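Local atomic coordinates of myosin-I heavy chain (Dictyostelium discoideum, PDB entry 5EJR), a protein that works as an actin-based myosin VII motor with ATPase activity in the early steps of phagocytosis and in adhesion, the part here being its second tail MyTH4-FERM module. Residues E129-L134 against A171-K176; I54-K59 against R104-C109; S345-I350 against N411-K416. All blocks are in the same frame, centred on the assembly; numbering follows the deposited sequence. Where two conformers were deposited one is given.

Contact 1: E129-L134 against A171-K176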
loop_
_atom_site.group_PDB
_atom_site.type_symbol
_atom_site.label_atom_id
_atom_site.label_comp_id
_atom_site.label_asym_id
_atom_site.label_seq_id
_atom_site.Cartn_x
_atom_site.Cartn_y
_atom_site.Cartn_z
ATOM N N GLU A 129 13.260 -19.602 2.284
ATOM C CA GLU A 129 12.242 -18.605 1.874
ATOM C C GLU A 129 12.379 -17.355 2.764
ATOM O O GLU A 129 12.300 -16.218 2.273
ATOM C CB GLU A 129 10.826 -19.180 2.020
ATOM C CG GLU A 129 10.459 -20.181 0.935
ATOM C CD GLU A 129 9.099 -20.829 1.090
ATOM O OE1 GLU A 129 8.641 -20.986 2.243
ATOM O OE2 GLU A 129 8.505 -21.209 0.057
ATOM N N LEU A 130 12.646 -17.581 4.066
ATOM C CA LEU A 130 12.880 -16.517 5.043
ATOM C C LEU A 130 14.148 -15.758 4.677
ATOM O O LEU A 130 14.128 -14.538 4.703
ATOM C CB LEU A 130 12.937 -17.084 6.482
ATOM C CG LEU A 130 13.422 -16.154 7.627
ATOM C CD1 LEU A 130 12.562 -14.901 7.750
ATOM C CD2 LEU A 130 13.401 -16.884 8.934
ATOM N N ILE A 131 15.218 -16.458 4.254
ATOM C CA ILE A 131 16.471 -15.801 3.848
ATOM C C ILE A 131 16.210 -14.886 2.643
ATOM O O ILE A 131 16.734 -13.764 2.580
ATOM C CB ILE A 131 17.600 -16.830 3.591
ATOM C CG1 ILE A 131 18.040 -17.486 4.928
ATOM C CG2 ILE A 131 18.782 -16.187 2.877
ATOM C CD1 ILE A 131 18.858 -18.799 4.806
ATOM N N TYR A 132 15.377 -15.362 1.699
ATOM C CA TYR A 132 14.997 -14.562 0.531
ATOM C C TYR A 132 14.321 -13.252 0.969
ATOM O O TYR A 132 14.693 -12.181 0.483
ATOM C CB TYR A 132 14.056 -15.358 -0.389
ATOM C CG TYR A 132 13.354 -14.472 -1.394
ATOM C CD1 TYR A 132 14.016 -14.013 -2.528
ATOM C CD2 TYR A 132 12.044 -14.044 -1.183
ATOM C CE1 TYR A 132 13.393 -13.160 -3.437
ATOM C CE2 TYR A 132 11.412 -13.182 -2.082
ATOM C CZ TYR A 132 12.086 -12.756 -3.215
ATOM O OH TYR A 132 11.470 -11.929 -4.127
ATOM N N PHE A 133 13.313 -13.359 1.861
ATOM C CA PHE A 133 12.525 -12.231 2.369
ATOM C C PHE A 133 13.345 -11.299 3.253
ATOM O O PHE A 133 13.058 -10.101 3.298
ATOM C CB PHE A 133 11.231 -12.701 3.045
ATOM C CG PHE A 133 10.184 -13.227 2.082
ATOM C CD1 PHE A 133 9.701 -12.432 1.049
ATOM C CD2 PHE A 133 9.648 -14.502 2.239
ATOM C CE1 PHE A 133 8.731 -12.922 0.158
ATOM C CE2 PHE A 133 8.680 -14.993 1.348
ATOM C CZ PHE A 133 8.230 -14.201 0.310
ATOM N N LEU A 134 14.435 -11.804 3.873
ATOM C CA LEU A 134 15.336 -10.934 4.619
ATOM C C LEU A 134 16.187 -10.194 3.596
ATOM O O LEU A 134 16.357 -8.974 3.707
ATOM C CB LEU A 134 16.285 -11.717 5.563
ATOM C CG LEU A 134 15.689 -12.509 6.717
ATOM C CD1 LEU A 134 16.741 -13.425 7.329
ATOM C CD2 LEU A 134 15.131 -11.597 7.790
ATOM N N ALA A 171 19.834 -19.825 -5.178
ATOM C CA ALA A 171 20.414 -18.930 -6.178
ATOM C C ALA A 171 19.712 -17.544 -6.187
ATOM O O ALA A 171 20.386 -16.548 -6.459
ATOM C CB ALA A 171 20.360 -19.564 -7.559
ATOM N N VAL A 172 18.388 -17.478 -5.874
ATOM C CA VAL A 172 17.680 -16.180 -5.834
ATOM C C VAL A 172 18.131 -15.397 -4.579
ATOM O O VAL A 172 18.368 -14.190 -4.684
ATOM C CB VAL A 172 16.129 -16.227 -6.043
ATOM C CG1 VAL A 172 15.382 -16.891 -4.891
ATOM C CG2 VAL A 172 15.560 -14.837 -6.329
ATOM N N CYS A 173 18.373 -16.107 -3.440
ATOM C CA CYS A 173 18.902 -15.499 -2.212
ATOM C C CYS A 173 20.226 -14.834 -2.503
ATOM O O CYS A 173 20.425 -13.685 -2.109
ATOM C CB CYS A 173 19.042 -16.533 -1.101
ATOM S SG CYS A 173 17.474 -17.209 -0.524
ATOM N N ILE A 174 21.116 -15.545 -3.225
ATOM C CA ILE A 174 22.447 -15.073 -3.626
ATOM C C ILE A 174 22.309 -13.833 -4.523
ATOM O O ILE A 174 23.065 -12.878 -4.341
ATOM C CB ILE A 174 23.256 -16.222 -4.314
ATOM C CG1 ILE A 174 23.557 -17.362 -3.307
ATOM C CG2 ILE A 174 24.552 -15.711 -4.992
ATOM C CD1 ILE A 174 23.878 -18.759 -3.947
ATOM N N GLU A 175 21.342 -13.850 -5.476
ATOM C CA GLU A 175 21.082 -12.723 -6.387
ATOM C C GLU A 175 20.679 -11.481 -5.584
ATOM O O GLU A 175 21.217 -10.397 -5.816
ATOM C CB GLU A 175 19.973 -13.078 -7.403
ATOM C CG GLU A 175 19.624 -11.949 -8.374
ATOM C CD GLU A 175 18.190 -11.878 -8.877
ATOM O OE1 GLU A 175 17.540 -12.940 -9.018
ATOM O OE2 GLU A 175 17.728 -10.751 -9.167
ATOM N N LYS A 176 19.749 -11.654 -4.632
ATOM C CA LYS A 176 19.239 -10.577 -3.786
ATOM C C LYS A 176 20.282 -10.010 -2.815
ATOM O O LYS A 176 20.161 -8.847 -2.448
ATOM C CB LYS A 176 17.955 -10.992 -3.052
ATOM C CG LYS A 176 16.749 -11.290 -3.948
ATOM C CD LYS A 176 16.401 -10.128 -4.895
ATOM C CE LYS A 176 15.311 -10.478 -5.873
ATOM N NZ LYS A 176 15.560 -9.860 -7.201
#

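Contact 2: I54-K59 against R104-C109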
loop_
_atom_site.group_PDB
_atom_site.type_symbol
_atom_site.label_atom_id
_atom_site.label_comp_id
_atom_site.label_asym_id
_atom_site.label_seq_id
_atom_site.Cartn_x
_atom_site.Cartn_y
_atom_site.Cartn_z
ATOM N N ILE A 54 24.994 -15.239 18.524
ATOM C CA ILE A 54 26.122 -14.307 18.565
ATOM C C ILE A 54 26.224 -13.716 19.975
ATOM O O ILE A 54 25.198 -13.435 20.600
ATOM C CB ILE A 54 25.991 -13.224 17.449
ATOM C CG1 ILE A 54 26.176 -13.855 16.052
ATOM C CG2 ILE A 54 26.963 -12.037 17.645
ATOM C CD1 ILE A 54 25.539 -13.067 14.903
ATOM N N GLU A 55 27.459 -13.551 20.482
ATOM C CA GLU A 55 27.662 -12.937 21.787
ATOM C C GLU A 55 27.388 -11.451 21.610
ATOM O O GLU A 55 28.035 -10.784 20.785
ATOM C CB GLU A 55 29.084 -13.172 22.323
ATOM C CG GLU A 55 29.262 -12.707 23.762
ATOM C CD GLU A 55 30.669 -12.838 24.307
ATOM O OE1 GLU A 55 30.975 -13.902 24.893
ATOM O OE2 GLU A 55 31.470 -11.888 24.145
ATOM N N MET A 56 26.378 -10.964 22.336
ATOM C CA MET A 56 25.958 -9.563 22.336
ATOM C C MET A 56 25.286 -9.233 23.666
ATOM O O MET A 56 25.071 -10.139 24.477
ATOM C CB MET A 56 25.021 -9.269 21.147
ATOM C CG MET A 56 23.747 -10.077 21.161
ATOM S SD MET A 56 23.047 -10.240 19.507
ATOM C CE MET A 56 21.526 -10.805 19.921
ATOM N N GLU A 57 24.920 -7.938 23.865
ATOM C CA GLU A 57 24.243 -7.386 25.049
ATOM C C GLU A 57 22.980 -8.181 25.349
ATOM O O GLU A 57 22.343 -8.666 24.417
ATOM C CB GLU A 57 23.893 -5.901 24.834
ATOM C CG GLU A 57 25.091 -5.004 24.553
ATOM C CD GLU A 57 25.436 -4.825 23.084
ATOM O OE1 GLU A 57 26.029 -5.756 22.490
ATOM O OE2 GLU A 57 25.125 -3.745 22.531
ATOM N N ALA A 58 22.627 -8.322 26.642
ATOM C CA ALA A 58 21.470 -9.097 27.114
ATOM C C ALA A 58 20.106 -8.559 26.676
ATOM O O ALA A 58 19.129 -9.318 26.666
ATOM C CB ALA A 58 21.520 -9.246 28.622
ATOM N N LYS A 59 20.028 -7.256 26.341
ATOM C CA LYS A 59 18.802 -6.610 25.848
ATOM C C LYS A 59 18.499 -7.190 24.434
ATOM O O LYS A 59 17.364 -7.584 24.149
ATOM C CB LYS A 59 19.021 -5.089 25.753
ATOM C CG LYS A 59 17.757 -4.275 25.583
ATOM C CD LYS A 59 18.112 -2.817 25.397
ATOM C CE LYS A 59 16.950 -1.935 25.749
ATOM N NZ LYS A 59 17.310 -0.494 25.689
ATOM N N ARG A 104 20.503 -7.934 12.928
ATOM C CA ARG A 104 20.420 -8.407 11.540
ATOM C C ARG A 104 21.252 -9.652 11.252
ATOM O O ARG A 104 20.683 -10.621 10.742
ATOM C CB ARG A 104 20.730 -7.284 10.551
ATOM C CG ARG A 104 19.562 -6.311 10.482
ATOM C CD ARG A 104 19.925 -5.032 9.778
ATOM N NE ARG A 104 18.837 -4.058 9.869
ATOM C CZ ARG A 104 18.838 -2.900 9.230
ATOM N NH1 ARG A 104 19.859 -2.561 8.463
ATOM N NH2 ARG A 104 17.815 -2.069 9.355
ATOM N N ASP A 105 22.563 -9.650 11.603
ATOM C CA ASP A 105 23.455 -10.817 11.441
ATOM C C ASP A 105 22.899 -12.035 12.175
ATOM O O ASP A 105 22.921 -13.144 11.631
ATOM C CB ASP A 105 24.866 -10.510 11.957
ATOM C CG ASP A 105 25.638 -9.544 11.094
ATOM O OD1 ASP A 105 25.200 -9.283 9.953
ATOM O OD2 ASP A 105 26.678 -9.050 11.557
ATOM N N GLU A 106 22.386 -11.810 13.387
ATOM C CA GLU A 106 21.793 -12.814 14.245
ATOM C C GLU A 106 20.525 -13.423 13.632
ATOM O O GLU A 106 20.297 -14.627 13.789
ATOM C CB GLU A 106 21.530 -12.212 15.633
ATOM C CG GLU A 106 21.682 -13.218 16.759
ATOM C CD GLU A 106 20.478 -14.109 16.983
ATOM O OE1 GLU A 106 19.361 -13.723 16.564
ATOM O OE2 GLU A 106 20.648 -15.189 17.596
ATOM N N ILE A 107 19.714 -12.611 12.915
ATOM C CA ILE A 107 18.507 -13.106 12.250
ATOM C C ILE A 107 18.905 -14.054 11.107
ATOM O O ILE A 107 18.366 -15.168 11.062
ATOM C CB ILE A 107 17.495 -12.000 11.836
ATOM C CG1 ILE A 107 17.016 -11.234 13.097
ATOM C CG2 ILE A 107 16.283 -12.632 11.117
ATOM C CD1 ILE A 107 16.172 -9.959 12.834
ATOM N N TYR A 108 19.900 -13.642 10.267
ATOM C CA TYR A 108 20.427 -14.400 9.119
ATOM C C TYR A 108 21.064 -15.731 9.556
ATOM O O TYR A 108 20.863 -16.739 8.897
ATOM C CB TYR A 108 21.477 -13.579 8.359
ATOM C CG TYR A 108 20.917 -12.715 7.249
ATOM C CD1 TYR A 108 20.728 -13.227 5.966
ATOM C CD2 TYR A 108 20.648 -11.364 7.459
ATOM C CE1 TYR A 108 20.257 -12.421 4.927
ATOM C CE2 TYR A 108 20.141 -10.560 6.439
ATOM C CZ TYR A 108 19.959 -11.089 5.173
ATOM O OH TYR A 108 19.517 -10.270 4.164
ATOM N N CYS A 109 21.835 -15.719 10.669
ATOM C CA CYS A 109 22.468 -16.914 11.239
ATOM C C CYS A 109 21.424 -17.865 11.796
ATOM O O CYS A 109 21.525 -19.049 11.516
ATOM C CB CYS A 109 23.512 -16.543 12.283
ATOM S SG CYS A 109 24.944 -15.665 11.613
#

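Contact 3: S345-I350 against N411-K416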
loop_
_atom_site.group_PDB
_atom_site.type_symbol
_atom_site.label_atom_id
_atom_site.label_comp_id
_atom_site.label_asym_id
_atom_site.label_seq_id
_atom_site.Cartn_x
_atom_site.Cartn_y
_atom_site.Cartn_z
ATOM N N SER A 345 -33.359 18.384 -9.473
ATOM C CA SER A 345 -34.353 17.995 -10.491
ATOM C C SER A 345 -33.761 18.209 -11.885
ATOM O O SER A 345 -34.024 17.426 -12.784
ATOM C CB SER A 345 -35.609 18.848 -10.332
ATOM O OG SER A 345 -36.333 18.376 -9.208
ATOM N N ILE A 346 -32.956 19.268 -12.067
ATOM C CA ILE A 346 -32.287 19.516 -13.373
ATOM C C ILE A 346 -31.259 18.400 -13.598
ATOM O O ILE A 346 -31.168 17.861 -14.701
ATOM C CB ILE A 346 -31.645 20.951 -13.419
ATOM C CG1 ILE A 346 -32.750 22.028 -13.459
ATOM C CG2 ILE A 346 -30.701 21.118 -14.650
ATOM C CD1 ILE A 346 -32.327 23.485 -12.979
ATOM N N ILE A 347 -30.512 18.026 -12.527
ATOM C CA ILE A 347 -29.504 16.964 -12.596
ATOM C C ILE A 347 -30.176 15.656 -12.939
ATOM O O ILE A 347 -29.751 14.966 -13.857
ATOM C CB ILE A 347 -28.624 16.889 -11.312
ATOM C CG1 ILE A 347 -27.696 18.147 -11.234
ATOM C CG2 ILE A 347 -27.777 15.592 -11.295
ATOM C CD1 ILE A 347 -27.209 18.518 -9.743
ATOM N N ALA A 348 -31.262 15.337 -12.216
ATOM C CA ALA A 348 -32.035 14.124 -12.453
ATOM C C ALA A 348 -32.531 14.108 -13.901
ATOM O O ALA A 348 -32.308 13.114 -14.572
ATOM C CB ALA A 348 -33.189 14.059 -11.460
ATOM N N ALA A 349 -33.034 15.263 -14.442
ATOM C CA ALA A 349 -33.495 15.337 -15.847
ATOM C C ALA A 349 -32.415 14.993 -16.861
ATOM O O ALA A 349 -32.685 14.223 -17.784
ATOM C CB ALA A 349 -34.127 16.689 -16.163
ATOM N N ILE A 350 -31.180 15.526 -16.668
ATOM C CA ILE A 350 -30.055 15.250 -17.568
ATOM C C ILE A 350 -29.694 13.795 -17.511
ATOM O O ILE A 350 -29.497 13.182 -18.543
ATOM C CB ILE A 350 -28.814 16.143 -17.229
ATOM C CG1 ILE A 350 -29.112 17.608 -17.494
ATOM C CG2 ILE A 350 -27.581 15.680 -18.026
ATOM C CD1 ILE A 350 -28.140 18.527 -16.805
ATOM N N ASN A 411 -20.819 20.213 -15.424
ATOM C CA ASN A 411 -20.897 21.661 -15.224
ATOM C C ASN A 411 -21.811 22.010 -14.044
ATOM O O ASN A 411 -21.479 22.850 -13.218
ATOM C CB ASN A 411 -21.380 22.369 -16.506
ATOM C CG ASN A 411 -21.467 23.877 -16.332
ATOM O OD1 ASN A 411 -20.492 24.582 -16.004
ATOM N ND2 ASN A 411 -22.654 24.381 -16.461
ATOM N N LEU A 412 -22.973 21.366 -13.982
ATOM C CA LEU A 412 -23.924 21.628 -12.898
ATOM C C LEU A 412 -23.404 21.214 -11.539
ATOM O O LEU A 412 -23.444 22.013 -10.624
ATOM C CB LEU A 412 -25.263 20.989 -13.222
ATOM C CG LEU A 412 -26.045 21.872 -14.156
ATOM C CD1 LEU A 412 -26.988 21.072 -14.982
ATOM C CD2 LEU A 412 -26.748 22.990 -13.385
ATOM N N ILE A 413 -22.898 19.988 -11.407
ATOM C CA ILE A 413 -22.281 19.509 -10.169
ATOM C C ILE A 413 -21.116 20.429 -9.762
ATOM O O ILE A 413 -21.058 20.901 -8.624
ATOM C CB ILE A 413 -21.766 18.057 -10.347
ATOM C CG1 ILE A 413 -22.935 17.066 -10.464
ATOM C CG2 ILE A 413 -20.792 17.650 -9.192
ATOM C CD1 ILE A 413 -23.846 16.904 -9.226
ATOM N N GLY A 414 -20.215 20.657 -10.710
ATOM C CA GLY A 414 -18.994 21.424 -10.506
ATOM C C GLY A 414 -19.196 22.838 -10.025
ATOM O O GLY A 414 -18.523 23.250 -9.091
ATOM N N SER A 415 -20.137 23.569 -10.635
ATOM C CA SER A 415 -20.451 24.964 -10.313
ATOM C C SER A 415 -21.105 25.144 -8.947
ATOM O O SER A 415 -21.066 26.238 -8.388
ATOM C CB SER A 415 -21.350 25.572 -11.390
ATOM O OG SER A 415 -22.644 24.985 -11.390
ATOM N N LYS A 416 -21.764 24.102 -8.438
ATOM C CA LYS A 416 -22.502 24.211 -7.196
ATOM C C LYS A 416 -21.808 23.590 -5.997
ATOM O O LYS A 416 -22.233 23.827 -4.872
ATOM C CB LYS A 416 -23.912 23.633 -7.395
ATOM C CG LYS A 416 -24.749 24.582 -8.259
ATOM C CD LYS A 416 -25.955 23.947 -8.882
ATOM C CE LYS A 416 -26.591 24.908 -9.860
ATOM N NZ LYS A 416 -27.134 26.119 -9.187
#

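Contact 1: E129-L134 against A171-K176
Cys173 presses its sulfur into the backbone of the facing helix at Tyr132, with SG 3.6 Å from Tyr132 N and nearly as close to its CA, and this is where the packing is tight. Ile131 CG2 lies 3.8 Å from Cys173 SG, and Tyr132 CB also touches the sulfur, from a direction roughly at right angles. The small side chain lets the two backbones come close, to 4.9 Å between the CA atoms of Tyr132 and Cys173, while the local axes run nearly parallel at 17° and 8.9 Å apart. On the looser side the contact belongs to the Tyr132 ring. Its CG stands anti to the backbone N (chi1 165°), which carries the ring across to the other helix. There CD1 lies 4.0 Å from Val172 CG1, and CE1 lies 3.9 Å from Lys176 CG. Both neighbours approach the ring obliquely, and both are partly exposed. The lysine chain runs alongside the tyrosine, bends at chi2 and chi4, and ends in a salt bridge of 3.1 Å from Lys176 NZ to the exposed Glu175, whose OE2 is reached from above the carboxylate plane. An alanine in place of Lys176 would probably take away the lysine's share of the packing at Tyr132 CE1 and leave Glu175 without its charged mate. Beyond the pair, Phe200 stacks on Tyr132, and Leu152 of helix 142-159 backs Cys173. Close, nearly parallel packing of helices 121-137 and 164-178 in this way belongs to the all-helical bundle of the MyTH4 domain.

Contact 2: I54-K59 against R104-C109
Ile54 reaches from an extended stretch onto helix 104-113, its CD1 resting 3.7 Å from Glu106 N. From CB, which points at the helix, the side chain divides: CG2 takes the position anti to the backbone N, while CG1 lies beside that N (chi1 -69°) and leads on toward the helix. CG1 serves as the spacer, and CD1 at its end does the touching. This methyl settles against the backbone between Asp105 and Glu106, 4.0 Å from Asp105 CB and 4.2 Å from Glu106 CB. One turn further along the helix it also meets Cys109 SG, at 4.2 Å. Glu106 was modelled in two conformers; in the one given, Met56, extended beyond CG, crosses it at about a right angle and sets CE 4.0 Å from Glu106 CG. Trp9 of helix 5-11 touches Ile54, Asp105 and Cys109, so the indole joins the methyl on this stretch of helix.

The acidic ends are turned to other partners. Asp105 OD2 pairs with Ser141 OG, and in the same conformer Glu106 OE2 accepts a hydrogen bond from Leu53 N. Ile54 N, by contrast, is buried here with no partner in the model. The chemistry is therefore divided: the Ile54 methyl lies apolar on the helix backbone, two CB atoms and the cysteine sulfur, while the Glu106 carboxylate, so placed, would tie the incoming chain to helix 104-113.

Contact 3: S345-I350 against N411-K416
Helices 341-355 and 402-416 run roughly antiparallel where they meet, their local axes inclined at 154° and 10.8 Å apart at closest approach, with Ile347 and Leu412 facing each other at 7.3 Å between CA atoms. No hydrogen bond joins the two segments; branched aliphatic side chains fill the interface. Leu412 is the central element. Its CG lies beside the backbone N and anti to the carbonyl carbon (chi1 -81°), and CD1 meets two isoleucines one helical turn apart. Ile346 presents its CG2 branch to this methyl at 3.7 Å, the two side chains crossing at about a right angle. From the next turn Ile350 comes obliquely, tip against tip, and its CD1 stands 3.3 Å from Leu412 CD1, tighter than ordinary van der Waals contact. Ile347 works lower on the leucine, with CG1 4.2 Å from Leu412 CB. The same isoleucine then passes on to a second partner: its CD1 meets Ile413 CD1 at 3.8 Å, again with the chains nearly perpendicular. Although the CB of Ile413 does not point straight across, its bent side chain (chi2 -65°) brings the terminal methyl nearer to the other helix.

Ile347 and Ile413 are both buried, and Trp331 of helix 317-332 touches the pair, extending the apolar core to a third helix. Ile346 and Leu412 are partly exposed, so the interface grades toward the surface on their side. Close to that margin Lys416 forms a salt bridge with Asp343, a polar link between the same two helices. The pair forms part of the all-helical central (F2) lobe of the FERM domain, whose core is built by helices packing through such apolar side chains.

How the contacts relate
Contacts 1 and 2 belong to the same MyTH4 domain and meet directly: helices 104-113 and 121-137 follow each other in the chain, and Leu134 packs on Ile107 and Tyr108. Contact 3 lies in the FERM part, on the opposite side of the chain's centre, its own centre about 57 Å from that of contact 1 and 65 Å from that of contact 2. Contacts 1 and 3 are mostly buried helix pairs, one nearly parallel and built round a sulfur and an aromatic ring, the other antiparallel and purely aliphatic. Contact 2, only partly buried, joins an extended stretch to a helix and mixes methyl groups with acidic side chains.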